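Local coordinates for Lmo1340 protein (Listeria monocytogenes, PDB 4NLM) that is of unknown function but is a surface protein, probably a lipoprotein, built on a YqgU-like six-bladed beta propeller, at residues V94-S97 / P98-N102; E264-L268 / G269-P273. All coordinates share one frame; numbering follows the deposited sequence.

Contact 1 and contact 2 are two tight reversals of chain direction, both within the YqgU-like six-bladed propeller region, and contact 1 comes first along the chain. Residues 94-102 join strands 90-96 and 102-108, the first two strands of a four-stranded antiparallel sheet. Residues 264-273 lie much later, where the long strand 255-266 turns into the short strand 269-271 in a different, branched sheet. The centres of the contacts are 31 Å apart, their nearest atoms about 18 Å, and they lie on opposite sides of the chain's centre without touching. Each is a local chain reversal in its own sheet, contact 1 within a four-stranded blade, contact 2 closing a hairpin.

Contact 1. Residues V94-S97 / P98-N102; sequences VQIS and PDYRN
Tyr100 turns its ring back over the start of the loop: Ser97 O lies 4.3 Å above the ring plane, displaced toward the rim, while Ile96 meets the ring obliquely, its CG2 4.0 Å from Tyr100 CD1. Tyr329 packs on the same ring from another part of the chain. The second flat group, the Asp99 carboxylate, is approached nearly in line with its C-O bond by the hydroxyl of the buried Ser97, with Ser97 OG 2.6 Å from Asp99 OD1. Ser97 donates here and accepts twice: Arg101 N and Asn102 N each reach its OG at 3.0 Å, the latter the straighter (164°). Three bonds thus fix this one hydroxyl, which is why a small residue with a group that both donates and accepts suits the place. A chi1 of 70°, with OG between the backbone N and the carbonyl carbon, brings it within bonding distance of all three partners. The backbone closes round it through Ser97 N to Asn102 O at 2.8 Å and Tyr100 N to Ser97 O at 2.9 Å, the latter donor well above the carbonyl plane. Ser97 opens the type I turn, and Pro98 follows, its ring restraining phi to about the value wanted at the second position; that ring rests on Trp141, which also touches Ser97 and Asn102. Tyr100 takes positive phi (59°), a value that glycine adopts most easily. The Ser-Pro-Asp sequence, with the serine hydroxyl collecting the bonds of a tight hairpin between the first two strands of a blade, resembles the SPDG-type turns of TolB-like beta propellers.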
# COMPACT_ATOMS: atom_id res chain seq x y z
N VAL A 94 0.50 6.12 -8.92
CA VAL A 94 -0.77 6.77 -8.55
C VAL A 94 -1.11 6.33 -7.16
O VAL A 94 -1.13 5.13 -6.90
CB VAL A 94 -1.93 6.38 -9.48
CG1 VAL A 94 -3.17 7.18 -9.16
CG2 VAL A 94 -1.56 6.51 -10.96
N GLN A 95 -1.38 7.27 -6.29
CA GLN A 95 -1.83 6.95 -4.93
C GLN A 95 -3.01 7.81 -4.56
O GLN A 95 -3.15 8.95 -5.02
CB GLN A 95 -0.74 7.20 -3.91
CG GLN A 95 0.39 6.21 -3.92
CD GLN A 95 1.26 6.33 -2.68
OE1 GLN A 95 0.85 6.90 -1.65
NE2 GLN A 95 2.43 5.77 -2.75
N ILE A 96 -3.87 7.23 -3.74
CA ILE A 96 -5.03 7.92 -3.16
C ILE A 96 -4.63 8.44 -1.78
O ILE A 96 -3.97 7.74 -1.02
CB ILE A 96 -6.22 6.95 -3.06
CG1 ILE A 96 -6.59 6.45 -4.45
CG2 ILE A 96 -7.40 7.57 -2.35
CD1 ILE A 96 -7.36 5.14 -4.44
N SER A 97 -4.98 9.69 -1.49
CA SER A 97 -4.60 10.29 -0.21
C SER A 97 -5.26 9.58 0.97
O SER A 97 -6.33 8.96 0.82
CB SER A 97 -4.99 11.77 -0.19
OG SER A 97 -6.38 11.94 -0.14
N PRO A 98 -4.63 9.66 2.14
CA PRO A 98 -5.18 8.98 3.31
C PRO A 98 -6.61 9.43 3.66
O PRO A 98 -7.34 8.64 4.25
CB PRO A 98 -4.18 9.38 4.41
CG PRO A 98 -2.88 9.56 3.68
CD PRO A 98 -3.30 10.22 2.41
N ASP A 99 -6.99 10.65 3.29
CA ASP A 99 -8.32 11.16 3.59
C ASP A 99 -9.25 11.01 2.38
O ASP A 99 -10.38 11.52 2.42
CB ASP A 99 -8.26 12.63 4.10
CG ASP A 99 -7.70 13.61 3.08
OD1 ASP A 99 -7.30 13.21 1.99
OD2 ASP A 99 -7.62 14.82 3.38
N TYR A 100 -8.80 10.30 1.33
CA TYR A 100 -9.62 10.04 0.15
C TYR A 100 -10.10 11.32 -0.57
O TYR A 100 -11.13 11.34 -1.21
CB TYR A 100 -10.83 9.14 0.50
CG TYR A 100 -10.48 7.81 1.15
CD1 TYR A 100 -10.13 6.70 0.40
CD2 TYR A 100 -10.50 7.68 2.52
CE1 TYR A 100 -9.84 5.50 0.99
CE2 TYR A 100 -10.21 6.47 3.13
CZ TYR A 100 -9.89 5.38 2.36
OH TYR A 100 -9.64 4.19 3.01
N ARG A 101 -9.35 12.38 -0.49
CA ARG A 101 -9.73 13.64 -1.12
C ARG A 101 -8.89 13.99 -2.33
O ARG A 101 -9.35 14.72 -3.18
CB ARG A 101 -9.61 14.79 -0.12
CG ARG A 101 -10.64 14.74 1.00
CD ARG A 101 -10.53 15.90 1.99
NE ARG A 101 -11.22 15.60 3.24
CZ ARG A 101 -11.07 16.29 4.37
NH1 ARG A 101 -10.25 17.34 4.44
NH2 ARG A 101 -11.75 15.92 5.46
N ASN A 102 -7.67 13.46 -2.39
CA ASN A 102 -6.75 13.77 -3.47
C ASN A 102 -6.08 12.53 -4.02
O ASN A 102 -6.05 11.50 -3.38
CB ASN A 102 -5.62 14.67 -2.94
CG ASN A 102 -6.09 16.02 -2.47
OD1 ASN A 102 -6.68 16.78 -3.24
ND2 ASN A 102 -5.86 16.32 -1.23

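Contact 2. Residues E264-L268 / G269-P273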
# COMPACT_ATOMS: atom_id res chain seq x y z
N GLU A 264 6.93 -19.47 5.08
CA GLU A 264 7.41 -19.89 3.77
C GLU A 264 8.72 -19.18 3.47
O GLU A 264 9.04 -18.12 4.04
CB GLU A 264 6.40 -19.57 2.69
CG GLU A 264 5.25 -20.53 2.63
CD GLU A 264 4.23 -20.17 1.55
OE1 GLU A 264 4.20 -19.00 1.10
OE2 GLU A 264 3.44 -21.07 1.19
N TYR A 265 9.46 -19.76 2.55
CA TYR A 265 10.72 -19.21 2.13
C TYR A 265 10.98 -19.62 0.69
O TYR A 265 10.43 -20.58 0.20
CB TYR A 265 11.84 -19.66 3.09
CG TYR A 265 11.88 -21.14 3.34
CD1 TYR A 265 11.05 -21.71 4.30
CD2 TYR A 265 12.73 -21.97 2.62
CE1 TYR A 265 11.08 -23.08 4.53
CE2 TYR A 265 12.76 -23.32 2.86
CZ TYR A 265 11.94 -23.88 3.80
OH TYR A 265 11.98 -25.23 4.01
N ASP A 266 11.76 -18.82 0.01
CA ASP A 266 12.07 -19.13 -1.37
C ASP A 266 13.58 -19.22 -1.43
O ASP A 266 14.24 -19.35 -0.38
CB ASP A 266 11.48 -18.08 -2.33
CG ASP A 266 11.85 -16.65 -1.96
OD1 ASP A 266 12.98 -16.43 -1.47
OD2 ASP A 266 11.01 -15.74 -2.16
N GLU A 267 14.13 -19.14 -2.64
CA GLU A 267 15.57 -19.25 -2.84
C GLU A 267 16.36 -18.11 -2.22
O GLU A 267 17.53 -18.28 -1.92
CB GLU A 267 15.90 -19.41 -4.34
CG GLU A 267 15.41 -20.75 -4.89
CD GLU A 267 15.32 -20.80 -6.41
OE1 GLU A 267 15.43 -21.92 -6.96
OE2 GLU A 267 15.14 -19.74 -7.04
N LEU A 268 15.71 -16.98 -1.96
CA LEU A 268 16.38 -15.79 -1.44
C LEU A 268 16.22 -15.53 0.05
O LEU A 268 16.95 -14.71 0.60
CB LEU A 268 15.92 -14.57 -2.25
CG LEU A 268 16.12 -14.68 -3.77
CD1 LEU A 268 15.69 -13.40 -4.47
CD2 LEU A 268 17.57 -14.99 -4.14
N GLY A 269 15.30 -16.24 0.71
CA GLY A 269 15.02 -16.00 2.13
C GLY A 269 13.54 -16.11 2.46
O GLY A 269 12.77 -16.72 1.73
N THR A 270 13.13 -15.51 3.58
CA THR A 270 11.76 -15.56 4.01
C THR A 270 10.82 -14.95 2.97
O THR A 270 11.13 -13.94 2.36
CB THR A 270 11.59 -14.80 5.34
OG1 THR A 270 12.39 -15.41 6.36
CG2 THR A 270 10.15 -14.81 5.79
N PHE A 271 9.66 -15.58 2.79
CA PHE A 271 8.62 -15.07 1.91
C PHE A 271 7.50 -14.53 2.79
O PHE A 271 7.04 -15.22 3.69
CB PHE A 271 8.07 -16.18 1.01
CG PHE A 271 6.98 -15.70 0.11
CD1 PHE A 271 7.28 -14.95 -1.02
CD2 PHE A 271 5.66 -15.94 0.41
CE1 PHE A 271 6.28 -14.49 -1.84
CE2 PHE A 271 4.66 -15.48 -0.42
CZ PHE A 271 4.96 -14.75 -1.54
N VAL A 272 7.05 -13.30 2.56
CA VAL A 272 5.98 -12.71 3.37
C VAL A 272 4.74 -12.60 2.51
O VAL A 272 4.73 -11.89 1.50
CB VAL A 272 6.38 -11.34 3.90
CG1 VAL A 272 5.27 -10.78 4.77
CG2 VAL A 272 7.66 -11.45 4.72
N PRO A 273 3.65 -13.28 2.89
CA PRO A 273 2.43 -13.16 2.13
C PRO A 273 1.85 -11.75 2.19
O PRO A 273 2.20 -10.94 3.08
CB PRO A 273 1.49 -14.17 2.80
CG PRO A 273 2.40 -15.14 3.46
CD PRO A 273 3.55 -14.30 3.93
O HOH W 1 5.58 -17.08 4.96
O HOH W 2 12.73 -14.02 -0.13
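Phe271 and Glu264 face each other across this hairpin, their side chains lying side by side and pointing the same way. Phe271 N gives an almost straight bond (173°) to Glu264 O at 2.9 Å, the donor standing above the carbonyl plane. Phe271 CG is anti to its own nitrogen (chi1 179°), which carries the ring alongside the extended Glu264 chain. There Glu264 OE1 comes 3.5 Å from Phe271 CD2, the carboxylate and ring planes 50° apart. That oxygen is itself held by the hydroxyl of Tyr302, so a long acidic side chain can run beside the ring and still have a polar partner at its end. Asp266 OD2 comes to the CD1 side of the ring, 4.0 Å from Phe271 CD1, the two side chains crossing at about a right angle. Asp266 N adds a direct bond, in the carbonyl plane, to Gly269 O at 2.9 Å, and Asp266 OD1 accepts from Leu268 N at 2.8 Å and more weakly from Gly269 N.

Against this packed part stand the looser, water-bridged links. The return bond, Gly269 N to Asp266 O, is weak at 3.5 Å. In place of a second direct bond between Glu264 and Phe271, a water accepts from Glu264 N and donates to Phe271 O, each at 2.7 Å. Another donates to Asp266 OD1 and Thr270 O, linking the Asp266 side chain to the opposite strand. Glu267, whose charge suits it to solvent, and Leu268 form the exposed tip. Glycine is required at 269, because at its positive phi a beta carbon would be jammed against the preceding carbonyl oxygen. Thr270 turns away and bonds to Glu201 and Arg263. An aspartate that bonds to the nitrogen two residues on is an Asx turn, here closing a short antiparallel beta hairpin with a two-residue loop.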